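Long-range contacts in ganglioside-induced differentiation-associated protein 2 (Homo sapiens, PDB 4UML), which carries a macro domain, described here, of the fold that in relatives binds ADP-ribose-type ligands, and has a probable role in signalling: residues V12-L17 / L66-A71; R44-Y49 / L220-P225; S76-T81 / C108-A113; H128-K133 / A173-P178; V165-I170 / E202-A207. One frame throughout, in Å; residues are numbered along the deposited sequence.

Contact 1 of 5, residues V12-L17 / L66-A71; sequences VDVDTL and LLNCTA
Asn68 and Asp13 meet with their flat groups almost perpendicular, the amide and carboxylate planes lying 89° apart. Asn68 ND2 comes down on Asp13 OD1 from above the carboxylate plane at 3.1 Å, while Asp15 N reaches the same oxygen from the opposite face, closing an Asx turn at Asp13. One carboxylate oxygen is thus clamped between a side chain across the contact and the backbone of its own turn. The amide works at both ends: Asn68 OD1 accepts from Val14 N at 2.7 Å, tilted 19° from the carbonyl plane. A chi1 of 69° holds Asn68 CG between its own backbone N and carbonyl carbon, from where the amide can span residues 13 and 14. The backbones themselves pair in a single beta bridge, Val12 with Leu67, made of Val12 N to Leu66 O at 2.9 Å and Asn68 N to Val12 O at 3.2 Å. Through this bridge the N-terminal segment is tied to the loop leading into strand 71-75 of the mixed macro-domain sheet. Beside the bridge Val12 and Leu67 run side by side in the same direction, Val12 CG1 lying 3.7 Å from Leu67 CD2. Leu17 CD1 comes slantwise to that same methyl, at 3.8 Å, and Trp60 of strand 57-61 also touches all three side chains. Val14 CG2 packs on Cys69 SG at 4.2 Å, next to Val205 of strand 203-208.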
# COMPACT_ATOMS: atom_id res chain seq x y z
N VAL A 12 -0.16 16.23 -1.89
CA VAL A 12 -1.53 15.96 -1.53
C VAL A 12 -1.62 15.65 -0.04
O VAL A 12 -0.96 14.73 0.46
CB VAL A 12 -2.07 14.78 -2.36
CG1 VAL A 12 -3.41 14.28 -1.81
CG2 VAL A 12 -2.18 15.20 -3.82
N ASP A 13 -2.41 16.45 0.67
CA ASP A 13 -2.50 16.32 2.11
C ASP A 13 -3.49 15.25 2.46
O ASP A 13 -4.66 15.35 2.09
CB ASP A 13 -2.92 17.65 2.74
CG ASP A 13 -2.98 17.61 4.24
OD1 ASP A 13 -2.61 16.61 4.93
OD2 ASP A 13 -3.42 18.65 4.78
N VAL A 14 -3.05 14.24 3.20
CA VAL A 14 -3.90 13.12 3.56
C VAL A 14 -5.12 13.57 4.41
O VAL A 14 -6.18 12.94 4.38
CB VAL A 14 -3.11 11.97 4.21
CG1 VAL A 14 -2.43 12.40 5.51
CG2 VAL A 14 -4.02 10.78 4.47
N ASP A 15 -4.99 14.69 5.12
CA ASP A 15 -6.10 15.26 5.91
C ASP A 15 -7.28 15.73 5.11
O ASP A 15 -8.38 15.72 5.63
CB ASP A 15 -5.62 16.45 6.72
CG ASP A 15 -4.79 16.05 7.89
OD1 ASP A 15 -4.72 14.83 8.17
OD2 ASP A 15 -4.20 16.96 8.54
N THR A 16 -7.06 16.18 3.89
CA THR A 16 -8.15 16.61 3.03
C THR A 16 -8.93 15.45 2.38
O THR A 16 -9.95 15.69 1.74
CB THR A 16 -7.67 17.54 1.90
OG1 THR A 16 -6.75 16.83 1.05
CG2 THR A 16 -7.01 18.80 2.48
N LEU A 17 -8.44 14.21 2.51
CA LEU A 17 -9.00 13.12 1.71
C LEU A 17 -10.17 12.52 2.46
O LEU A 17 -10.03 12.14 3.62
CB LEU A 17 -7.93 12.05 1.37
CG LEU A 17 -6.72 12.57 0.57
CD1 LEU A 17 -5.77 11.43 0.15
CD2 LEU A 17 -7.19 13.35 -0.65
N LEU A 66 2.62 11.47 -4.31
CA LEU A 66 2.23 12.82 -3.90
C LEU A 66 1.78 12.89 -2.46
O LEU A 66 1.60 13.98 -1.93
CB LEU A 66 1.09 13.30 -4.77
CG LEU A 66 1.46 13.43 -6.26
CD1 LEU A 66 0.23 13.79 -7.08
CD2 LEU A 66 2.54 14.47 -6.42
N LEU A 67 1.59 11.75 -1.82
CA LEU A 67 0.94 11.75 -0.52
C LEU A 67 1.89 12.09 0.62
O LEU A 67 3.02 11.62 0.64
CB LEU A 67 0.28 10.39 -0.27
CG LEU A 67 -0.93 10.02 -1.13
CD1 LEU A 67 -1.26 8.55 -0.91
CD2 LEU A 67 -2.12 10.91 -0.82
N ASN A 68 1.43 12.89 1.58
CA ASN A 68 2.22 13.18 2.78
C ASN A 68 1.95 12.19 3.93
O ASN A 68 2.05 12.55 5.08
CB ASN A 68 1.99 14.63 3.24
CG ASN A 68 0.59 14.85 3.77
OD1 ASN A 68 -0.32 14.07 3.46
ND2 ASN A 68 0.41 15.88 4.60
N CYS A 69 1.64 10.94 3.63
CA CYS A 69 1.61 9.90 4.64
C CYS A 69 2.99 9.74 5.26
O CYS A 69 4.01 10.11 4.65
CB CYS A 69 1.15 8.58 4.00
SG CYS A 69 -0.55 8.62 3.36
N THR A 70 3.05 9.13 6.45
CA THR A 70 4.33 8.89 7.13
C THR A 70 5.25 8.08 6.20
O THR A 70 6.45 8.41 6.06
CB THR A 70 4.15 8.15 8.47
OG1 THR A 70 3.08 8.79 9.20
CG2 THR A 70 5.47 8.17 9.30
N ALA A 71 4.68 7.04 5.59
CA ALA A 71 5.33 6.24 4.58
C ALA A 71 4.42 6.01 3.37
O ALA A 71 3.19 5.85 3.50
CB ALA A 71 5.75 4.89 5.14

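Contact 2 of 5, residues R44-Y49 / L220-P225; sequences RSPFLY and LPLYFP
Phe47 and Tyr223 make the aromatic part of this contact, the two rings crossing obliquely with centroids 5.5 Å apart and planes inclined at 57°. The touching corner is Phe47 CE2, 3.5 Å from Tyr223 CD1. With CG anti to its carbonyl carbon (chi1 -70°), Phe47 swings its ring over the last turn of the helix, and Phe47 CD2 also lies 3.6 Å from Leu222 O. The hydroxyl of Tyr223 leads elsewhere, to a hydrogen bond with His184.

Proline and aliphatic contacts flank the rings. Pro225 turns its ring toward the other segment and sets CG 3.3 Å from the carbonyl oxygen Phe47 O, while Pro225 CD faces Phe47 CB. Leu222 CD1 is pressed against Ser45 CB at 3.4 Å, a tight carbon pair, and lies 4.0 Å from Pro46 CD.

Polar atoms contribute less across the interface. Ser45 OG accepts a weak bond from Phe47 N within its own segment, and the two segments are joined indirectly by Arg191 of helix 179-197, which hydrogen-bonds to Leu48 O through NH2 and to Tyr223 O through NH1. This is surface packing of the loop before helix 51-54 against the C-terminal end of helix 210-223, the last helix of this macro domain.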
# COMPACT_ATOMS: atom_id res chain seq x y z
N ARG A 44 -23.35 -9.13 1.49
CA ARG A 44 -23.37 -10.16 2.52
C ARG A 44 -21.96 -10.58 2.96
O ARG A 44 -21.44 -11.57 2.44
CB ARG A 44 -24.13 -11.39 2.00
N SER A 45 -21.34 -9.83 3.89
CA SER A 45 -19.95 -10.12 4.35
C SER A 45 -19.88 -10.70 5.76
O SER A 45 -20.79 -10.49 6.55
CB SER A 45 -19.08 -8.84 4.31
OG SER A 45 -18.99 -8.20 5.57
N PRO A 46 -18.79 -11.40 6.08
CA PRO A 46 -18.60 -11.94 7.43
C PRO A 46 -18.11 -10.90 8.43
O PRO A 46 -18.24 -11.08 9.65
CB PRO A 46 -17.52 -12.98 7.23
CG PRO A 46 -16.68 -12.41 6.12
CD PRO A 46 -17.64 -11.70 5.20
N PHE A 47 -17.55 -9.82 7.91
CA PHE A 47 -17.00 -8.77 8.75
C PHE A 47 -18.12 -7.92 9.35
O PHE A 47 -19.09 -7.61 8.70
CB PHE A 47 -16.01 -7.91 7.95
CG PHE A 47 -14.74 -8.65 7.61
CD1 PHE A 47 -13.69 -8.67 8.52
CD2 PHE A 47 -14.65 -9.38 6.45
CE1 PHE A 47 -12.53 -9.37 8.23
CE2 PHE A 47 -13.50 -10.10 6.16
CZ PHE A 47 -12.44 -10.10 7.06
N LEU A 48 -17.95 -7.57 10.62
CA LEU A 48 -18.90 -6.72 11.32
C LEU A 48 -18.57 -5.23 11.06
O LEU A 48 -17.40 -4.82 10.98
CB LEU A 48 -18.86 -7.01 12.83
CG LEU A 48 -18.93 -8.49 13.28
CD1 LEU A 48 -18.74 -8.63 14.79
CD2 LEU A 48 -20.23 -9.17 12.80
N TYR A 49 -19.62 -4.43 10.91
CA TYR A 49 -19.52 -2.98 10.99
C TYR A 49 -18.55 -2.57 12.10
O TYR A 49 -18.66 -3.03 13.23
CB TYR A 49 -20.89 -2.37 11.30
CG TYR A 49 -20.81 -0.89 11.53
CD1 TYR A 49 -20.66 -0.03 10.46
CD2 TYR A 49 -20.88 -0.34 12.82
CE1 TYR A 49 -20.58 1.34 10.65
CE2 TYR A 49 -20.80 1.03 13.02
CZ TYR A 49 -20.65 1.86 11.91
OH TYR A 49 -20.56 3.23 12.01
N LEU A 220 -14.49 -2.95 -1.22
CA LEU A 220 -14.43 -2.26 0.07
C LEU A 220 -15.59 -2.56 1.02
O LEU A 220 -15.38 -2.86 2.21
CB LEU A 220 -14.29 -0.74 -0.16
CG LEU A 220 -12.84 -0.27 -0.31
CD1 LEU A 220 -12.79 1.16 -0.83
CD2 LEU A 220 -12.08 -0.39 1.01
N PRO A 221 -16.83 -2.53 0.50
CA PRO A 221 -17.98 -2.89 1.34
C PRO A 221 -17.93 -4.27 2.00
O PRO A 221 -18.49 -4.44 3.06
CB PRO A 221 -19.16 -2.81 0.36
CG PRO A 221 -18.71 -1.93 -0.74
CD PRO A 221 -17.23 -2.20 -0.87
N LEU A 222 -17.25 -5.24 1.38
CA LEU A 222 -17.16 -6.60 1.92
C LEU A 222 -16.22 -6.69 3.13
O LEU A 222 -16.49 -7.43 4.10
CB LEU A 222 -16.74 -7.54 0.79
CG LEU A 222 -16.26 -8.98 0.95
CD1 LEU A 222 -17.28 -9.90 1.61
CD2 LEU A 222 -15.90 -9.52 -0.45
N TYR A 223 -15.11 -5.94 3.10
CA TYR A 223 -14.15 -5.93 4.19
C TYR A 223 -14.40 -4.81 5.18
O TYR A 223 -14.00 -4.92 6.33
CB TYR A 223 -12.72 -5.88 3.64
CG TYR A 223 -12.49 -7.11 2.82
CD1 TYR A 223 -12.29 -8.32 3.45
CD2 TYR A 223 -12.61 -7.10 1.44
CE1 TYR A 223 -12.14 -9.47 2.73
CE2 TYR A 223 -12.46 -8.25 0.71
CZ TYR A 223 -12.22 -9.43 1.37
OH TYR A 223 -12.09 -10.59 0.66
N PHE A 224 -15.10 -3.76 4.75
CA PHE A 224 -15.37 -2.60 5.59
C PHE A 224 -16.85 -2.20 5.46
O PHE A 224 -17.16 -1.13 4.94
CB PHE A 224 -14.43 -1.45 5.21
CG PHE A 224 -12.95 -1.77 5.39
CD1 PHE A 224 -12.32 -1.56 6.61
CD2 PHE A 224 -12.21 -2.29 4.34
CE1 PHE A 224 -10.96 -1.86 6.77
CE2 PHE A 224 -10.86 -2.58 4.50
CZ PHE A 224 -10.24 -2.37 5.72
N PRO A 225 -17.77 -3.10 5.89
CA PRO A 225 -19.20 -2.75 5.81
C PRO A 225 -19.52 -1.43 6.53
O PRO A 225 -19.01 -1.18 7.63
CB PRO A 225 -19.89 -3.93 6.52
CG PRO A 225 -18.84 -4.57 7.36
CD PRO A 225 -17.55 -4.36 6.61

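Contact 3 of 5, residues S76-T81 / C108-A113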
# COMPACT_ATOMS: atom_id res chain seq x y z
N SER A 76 8.34 -3.24 -6.40
CA SER A 76 9.57 -3.37 -7.20
C SER A 76 9.93 -4.81 -7.54
O SER A 76 9.08 -5.71 -7.45
CB SER A 76 10.69 -2.66 -6.46
OG SER A 76 11.77 -2.32 -7.30
N ASN A 77 11.18 -5.03 -7.94
CA ASN A 77 11.69 -6.38 -8.15
C ASN A 77 12.74 -6.65 -7.11
O ASN A 77 13.05 -5.78 -6.28
CB ASN A 77 12.23 -6.58 -9.58
CG ASN A 77 13.37 -5.64 -9.94
OD1 ASN A 77 13.92 -4.90 -9.11
ND2 ASN A 77 13.71 -5.65 -11.20
N GLU A 78 13.33 -7.84 -7.17
CA GLU A 78 14.19 -8.29 -6.08
C GLU A 78 15.46 -7.46 -6.02
O GLU A 78 16.08 -7.33 -4.97
CB GLU A 78 14.49 -9.79 -6.21
CG GLU A 78 13.26 -10.70 -6.18
CD GLU A 78 12.37 -10.67 -7.46
OE1 GLU A 78 12.66 -9.90 -8.43
OE2 GLU A 78 11.34 -11.40 -7.49
N SER A 79 15.86 -6.86 -7.14
CA SER A 79 17.05 -6.01 -7.14
C SER A 79 16.73 -4.52 -6.84
O SER A 79 17.64 -3.69 -6.76
CB SER A 79 17.79 -6.15 -8.47
OG SER A 79 16.95 -5.92 -9.58
N LEU A 80 15.44 -4.21 -6.68
CA LEU A 80 14.99 -2.83 -6.45
C LEU A 80 15.34 -1.90 -7.61
O LEU A 80 15.75 -0.76 -7.40
CB LEU A 80 15.52 -2.28 -5.13
CG LEU A 80 15.02 -3.06 -3.91
CD1 LEU A 80 15.56 -2.49 -2.60
CD2 LEU A 80 13.50 -3.09 -3.88
N THR A 81 15.17 -2.40 -8.83
CA THR A 81 15.46 -1.63 -10.02
C THR A 81 14.30 -1.66 -10.99
O THR A 81 14.44 -1.20 -12.12
CB THR A 81 16.69 -2.19 -10.75
OG1 THR A 81 16.41 -3.53 -11.19
CG2 THR A 81 17.88 -2.21 -9.84
N CYS A 108 15.71 -6.79 -2.10
CA CYS A 108 14.56 -7.09 -1.27
C CYS A 108 13.93 -8.37 -1.82
O CYS A 108 13.74 -8.50 -3.02
CB CYS A 108 13.55 -5.94 -1.32
SG CYS A 108 12.10 -6.18 -0.28
N ARG A 109 13.67 -9.34 -0.96
CA ARG A 109 13.12 -10.61 -1.41
C ARG A 109 11.63 -10.48 -1.62
O ARG A 109 10.98 -9.63 -1.01
CB ARG A 109 13.43 -11.71 -0.39
CG ARG A 109 14.94 -11.98 -0.25
CD ARG A 109 15.30 -12.89 0.92
NE ARG A 109 15.35 -12.17 2.20
N THR A 110 11.10 -11.32 -2.49
CA THR A 110 9.68 -11.43 -2.71
C THR A 110 8.96 -11.59 -1.37
O THR A 110 9.31 -12.45 -0.58
CB THR A 110 9.41 -12.66 -3.61
OG1 THR A 110 10.37 -12.66 -4.68
CG2 THR A 110 8.00 -12.60 -4.17
N GLY A 111 7.98 -10.73 -1.12
CA GLY A 111 7.23 -10.74 0.11
C GLY A 111 7.76 -9.90 1.25
O GLY A 111 7.05 -9.67 2.20
N GLU A 112 9.00 -9.45 1.20
CA GLU A 112 9.50 -8.71 2.34
C GLU A 112 9.43 -7.20 2.08
O GLU A 112 9.21 -6.77 0.97
CB GLU A 112 10.92 -9.17 2.77
CG GLU A 112 12.07 -8.59 1.99
CD GLU A 112 13.47 -8.81 2.62
OE1 GLU A 112 13.71 -8.50 3.82
OE2 GLU A 112 14.37 -9.24 1.89
N ALA A 113 9.57 -6.41 3.14
CA ALA A 113 9.52 -4.95 3.02
C ALA A 113 10.72 -4.30 3.68
O ALA A 113 11.24 -4.81 4.67
CB ALA A 113 8.23 -4.41 3.62
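Glu78 reaches across to Cys108 and Thr110 with both its backbone and its side chain. Its backbone makes a well-aligned link: Cys108 N donates to Glu78 O at 2.9 Å, with an angle of 163° at the hydrogen, and in return Glu78 CA directs a CA-H...O contact to Cys108 O at 3.1 Å. Along the side chain, Glu78 CB lies 3.5 Å from Cys108 O. Glu78 CG, anti to the carbonyl carbon at chi1 -60°, comes within 3.8 Å of Thr110 OG1. There the chain bends (chi2 73°), which folds the carboxylate back rather than letting it extend. Of its two oxygens, Glu78 OE2 accepts a weak hydrogen bond from Thr110 OG1 at 3.2 Å, whereas Glu78 OE1 forms a salt bridge with Arg175, its stronger polar partner. A glutamine in place of Glu78 would probably leave the Arg175 guanidinium without the negative charge it pairs with here. Elsewhere in the contact, Leu80 CD2 packs on Cys108 CB at 3.8 Å, adding an apolar footing to the polar bridge. Each segment is shaped by a turn, type I from Asn77 to Leu80 and type II from Arg109 to Glu112. In the second, Arg109 N binds Glu112 OE2 through the anti lone pair of that oxygen, and Arg109 NE forms a salt bridge to it. The contact closes off the stretch that holds helices 85-94 and 97-105, joining the loop after strand 71-75 to the loop before strand 113-117; Leu80 rests on Leu102 and Leu105 of helix 97-105, and Thr110 touches Ser145 of helix 139-159.

Contact 4 of 5, residues H128-K133 / A173-P178; sequences HTVGPK and AKRGYP
Lys133 and Arg175 bring their backbones closest, CA to CA 4.6 Å, where the chain leaving strand 125-129 passes a short 3-10 turn at 173-175. From that turn the Arg175 side chain, extended from CG to NE, lies back along residues 133 to 130. Its CB lies 3.5 Å from Pro132 O, and at the far end Arg175 NH1 donates to Gly131 O at 2.7 Å. The donor sits nearly along the C=O axis (169°), but the bond is bent at its hydrogen, 135°. Lys133 CG lies over the rim of one face of the guanidinium, 3.6 Å above its plane, and Val130 CG1 comes obliquely to NH1. In the macro-domain fold this pins the loop after strand 125-129 to the one leading from strand 164-167 into helix 179-197. Glu78, salt-bridged to Arg175 NH2, would probably offset the positive charge of Lys133 NZ, 4.4 Å from Arg175 NH2. A leucine at Arg175 would probably leave Gly131 O without this donor and Glu78 without its cationic mate. Farther along, Pro132 CG meets the edge of the Tyr177 ring, 4.0 Å from Tyr177 CD2, while Tyr134 packs against the same ring.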
# COMPACT_ATOMS: atom_id res chain seq x y z
N HIS A 128 9.68 -0.16 0.62
CA HIS A 128 9.85 -0.86 -0.62
C HIS A 128 9.47 -2.32 -0.41
O HIS A 128 9.89 -2.95 0.58
CB HIS A 128 11.31 -0.77 -1.07
CG HIS A 128 11.83 0.63 -1.14
ND1 HIS A 128 11.79 1.38 -2.29
CD2 HIS A 128 12.37 1.43 -0.19
CE1 HIS A 128 12.30 2.58 -2.06
NE2 HIS A 128 12.68 2.63 -0.79
N THR A 129 8.69 -2.86 -1.33
CA THR A 129 8.32 -4.27 -1.27
C THR A 129 8.30 -4.91 -2.65
O THR A 129 8.37 -4.19 -3.65
CB THR A 129 6.96 -4.41 -0.56
OG1 THR A 129 6.78 -5.77 -0.16
CG2 THR A 129 5.81 -3.94 -1.45
N VAL A 130 8.19 -6.24 -2.71
CA VAL A 130 8.27 -7.00 -3.99
C VAL A 130 7.17 -8.06 -4.03
O VAL A 130 7.17 -9.02 -3.27
CB VAL A 130 9.64 -7.70 -4.13
CG1 VAL A 130 9.73 -8.59 -5.39
CG2 VAL A 130 10.78 -6.68 -4.07
N GLY A 131 6.21 -7.85 -4.90
CA GLY A 131 5.14 -8.78 -5.10
C GLY A 131 5.60 -9.95 -5.97
O GLY A 131 6.63 -9.88 -6.65
N PRO A 132 4.83 -11.03 -5.95
CA PRO A 132 5.26 -12.23 -6.69
C PRO A 132 5.00 -12.06 -8.20
O PRO A 132 4.06 -11.35 -8.61
CB PRO A 132 4.35 -13.30 -6.11
CG PRO A 132 3.09 -12.57 -5.82
CD PRO A 132 3.51 -11.20 -5.34
N LYS A 133 5.84 -12.68 -9.02
CA LYS A 133 5.50 -12.88 -10.44
C LYS A 133 4.48 -13.99 -10.49
O LYS A 133 4.81 -15.14 -10.24
CB LYS A 133 6.73 -13.33 -11.19
CG LYS A 133 7.84 -12.29 -11.23
CD LYS A 133 9.14 -12.86 -11.77
CE LYS A 133 9.97 -11.75 -12.37
NZ LYS A 133 11.37 -12.17 -12.53
N ALA A 173 0.94 -4.42 -12.79
CA ALA A 173 0.34 -5.03 -13.97
C ALA A 173 1.33 -5.99 -14.63
O ALA A 173 0.98 -7.12 -14.98
CB ALA A 173 -0.15 -3.97 -14.95
N LYS A 174 2.59 -5.59 -14.72
CA LYS A 174 3.58 -6.45 -15.36
C LYS A 174 3.85 -7.79 -14.63
O LYS A 174 4.40 -8.69 -15.24
CB LYS A 174 4.90 -5.72 -15.59
CG LYS A 174 5.64 -5.36 -14.31
CD LYS A 174 6.67 -4.28 -14.56
CE LYS A 174 7.69 -4.73 -15.58
NZ LYS A 174 9.03 -4.25 -15.17
N ARG A 175 3.52 -7.93 -13.35
CA ARG A 175 3.77 -9.22 -12.68
C ARG A 175 2.56 -10.14 -12.75
O ARG A 175 2.62 -11.28 -12.28
CB ARG A 175 4.27 -9.02 -11.23
CG ARG A 175 5.78 -8.99 -11.20
CD ARG A 175 6.43 -8.65 -9.87
NE ARG A 175 7.87 -8.48 -10.07
CZ ARG A 175 8.85 -9.14 -9.45
NH1 ARG A 175 8.63 -10.04 -8.50
NH2 ARG A 175 10.11 -8.89 -9.81
N GLY A 176 1.47 -9.62 -13.28
CA GLY A 176 0.31 -10.42 -13.69
C GLY A 176 -0.64 -11.02 -12.67
O GLY A 176 -1.45 -11.91 -13.00
N TYR A 177 -0.60 -10.53 -11.43
CA TYR A 177 -1.50 -11.08 -10.44
C TYR A 177 -2.90 -10.72 -10.89
O TYR A 177 -3.12 -9.57 -11.23
CB TYR A 177 -1.22 -10.48 -9.04
CG TYR A 177 -1.58 -11.42 -7.94
CD1 TYR A 177 -2.89 -11.85 -7.77
CD2 TYR A 177 -0.62 -11.86 -7.03
CE1 TYR A 177 -3.23 -12.74 -6.76
CE2 TYR A 177 -0.94 -12.75 -6.01
CZ TYR A 177 -2.24 -13.18 -5.88
OH TYR A 177 -2.56 -14.07 -4.89
N PRO A 178 -3.85 -11.68 -10.89
CA PRO A 178 -5.24 -11.33 -11.19
C PRO A 178 -5.78 -10.28 -10.21
O PRO A 178 -5.75 -10.47 -9.00
CB PRO A 178 -5.97 -12.66 -11.00
CG PRO A 178 -4.95 -13.66 -11.44
CD PRO A 178 -3.65 -13.14 -10.89

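Contact 5 of 5, residues V165-I170 / E202-A207; sequences VGFCVI and EKVVFA
Val205 O takes the shortest hydrogen bond of this strand pair, from Phe167 N at 2.7 Å, with the donor nearly in line with the carbonyl (174°), though the bond is bent at the hydrogen (142°). Gly166 CA adds a CA-H...O contact to that same oxygen at 3.6 Å. The ladder continues in parallel register, Val165 N to Lys203 O, Val205 N to Val165 O and Ala207 N to Phe167 O, with residues 165-167 bridging to 204-206. Past the last direct rung a water bridges the two segments, accepting from Val169 N at 3.2 Å and donating to Ala207 O at 2.6 Å.

On the face carrying Val165, Phe167, Val204 and Phe206, the Phe167 ring takes Val204 CG1 at its edge, 3.6 Å from Phe167 CD2, and Val165 CG1 over the rim of one face. The Phe206 ring runs nearly parallel to the Phe167 ring, the planes 22° apart, but is displaced, with centroids 6.0 Å apart and little overlap. Val190 of helix 179-197, the crossover helix of this beta-alpha-beta unit, touches Phe167, Val204 and Phe206, while helix 139-159 packs on Val165 and Phe167. Val205 points to the other face, where Val14 and Leu67 lie. Backbone bonds thus fix the register, while side chains supply apolar surface to the helix-covered core, with neither charge nor side-chain hydrogen bond across the pair.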
# COMPACT_ATOMS: atom_id res chain seq x y z
N VAL A 165 -0.05 5.36 6.32
CA VAL A 165 0.62 4.60 5.26
C VAL A 165 -0.19 4.77 3.95
O VAL A 165 -1.41 4.60 3.94
CB VAL A 165 0.81 3.11 5.60
CG1 VAL A 165 1.53 2.35 4.48
CG2 VAL A 165 1.61 2.96 6.89
N GLY A 166 0.50 5.21 2.91
CA GLY A 166 -0.03 5.25 1.56
C GLY A 166 0.36 4.02 0.78
O GLY A 166 1.50 3.88 0.37
N PHE A 167 -0.57 3.12 0.58
CA PHE A 167 -0.35 1.96 -0.27
C PHE A 167 -0.52 2.29 -1.74
O PHE A 167 -1.47 2.94 -2.12
CB PHE A 167 -1.31 0.82 0.04
CG PHE A 167 -0.95 0.02 1.24
CD1 PHE A 167 -0.03 -1.02 1.16
CD2 PHE A 167 -1.54 0.30 2.46
CE1 PHE A 167 0.30 -1.76 2.27
CE2 PHE A 167 -1.21 -0.44 3.56
CZ PHE A 167 -0.28 -1.45 3.48
N CYS A 168 0.42 1.80 -2.55
CA CYS A 168 0.19 1.63 -3.98
C CYS A 168 -0.51 0.29 -4.11
O CYS A 168 -0.62 -0.50 -3.15
CB CYS A 168 1.49 1.64 -4.77
SG CYS A 168 2.61 0.27 -4.35
N VAL A 169 -0.99 0.01 -5.31
CA VAL A 169 -1.46 -1.32 -5.62
C VAL A 169 -0.19 -2.16 -5.72
O VAL A 169 0.61 -1.94 -6.64
CB VAL A 169 -2.29 -1.29 -6.91
CG1 VAL A 169 -2.70 -2.71 -7.31
CG2 VAL A 169 -3.54 -0.43 -6.70
N ILE A 170 0.05 -3.06 -4.75
CA ILE A 170 1.35 -3.73 -4.70
C ILE A 170 1.57 -4.69 -5.89
O ILE A 170 2.70 -4.90 -6.32
CB ILE A 170 1.58 -4.45 -3.32
CG1 ILE A 170 1.77 -3.36 -2.24
CG2 ILE A 170 2.80 -5.38 -3.34
CD1 ILE A 170 1.87 -3.86 -0.81
N GLU A 202 -3.66 6.37 12.14
CA GLU A 202 -4.73 7.26 11.85
C GLU A 202 -5.33 6.95 10.49
O GLU A 202 -6.55 6.98 10.35
CB GLU A 202 -4.24 8.71 11.91
CG GLU A 202 -3.74 9.13 13.30
CD GLU A 202 -3.16 10.54 13.34
OE1 GLU A 202 -3.08 11.22 12.30
OE2 GLU A 202 -2.77 10.98 14.44
N LYS A 203 -4.49 6.69 9.48
CA LYS A 203 -4.99 6.54 8.12
C LYS A 203 -4.19 5.52 7.30
O LYS A 203 -2.96 5.42 7.43
CB LYS A 203 -4.97 7.88 7.36
CG LYS A 203 -5.92 8.97 7.85
CD LYS A 203 -7.39 8.61 7.71
CE LYS A 203 -8.25 9.46 8.64
NZ LYS A 203 -8.23 10.87 8.15
N VAL A 204 -4.92 4.74 6.54
CA VAL A 204 -4.36 3.88 5.50
C VAL A 204 -5.02 4.33 4.22
O VAL A 204 -6.26 4.40 4.13
CB VAL A 204 -4.61 2.39 5.78
CG1 VAL A 204 -4.19 1.55 4.57
CG2 VAL A 204 -3.84 1.95 7.00
N VAL A 205 -4.19 4.70 3.24
CA VAL A 205 -4.68 5.17 1.97
C VAL A 205 -4.34 4.15 0.92
O VAL A 205 -3.17 3.80 0.73
CB VAL A 205 -4.07 6.52 1.56
CG1 VAL A 205 -4.61 6.96 0.21
CG2 VAL A 205 -4.33 7.57 2.60
N PHE A 206 -5.38 3.69 0.24
CA PHE A 206 -5.22 2.89 -0.97
C PHE A 206 -5.25 3.83 -2.16
O PHE A 206 -6.32 4.29 -2.56
CB PHE A 206 -6.34 1.87 -1.06
CG PHE A 206 -6.35 0.85 0.05
CD1 PHE A 206 -5.45 -0.21 0.07
CD2 PHE A 206 -7.31 0.90 1.05
CE1 PHE A 206 -5.46 -1.15 1.08
CE2 PHE A 206 -7.35 -0.06 2.06
CZ PHE A 206 -6.42 -1.09 2.09
N ALA A 207 -4.06 4.17 -2.67
CA ALA A 207 -3.88 4.95 -3.89
C ALA A 207 -4.06 4.07 -5.11
O ALA A 207 -3.34 3.06 -5.28
CB ALA A 207 -2.49 5.56 -3.92
O HOH W 1 -1.23 2.79 -6.79

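In the fold
The centre of contact 5 lies about 4 Å from that of the chain, and this buried contact is held by backbone rungs and apolar side chains; the centre of contact 2, about 20 Å from that of the chain, marks surface packing of rings and prolines. Contact 4 is also buried, contacts 1 and 3 partly so. Contact 1 packs against the sheet beside contact 5: Val14 and Leu67 meet Val205, and Ala71 O probably bonds to Gly166 N. On the other side of the chain's centre, contacts 3 and 4 form one polar cluster of loops around the Glu78-Arg175 salt bridge. Contact 4 reaches contact 5 through Thr129 against Ile170, whereas contact 2 touches none.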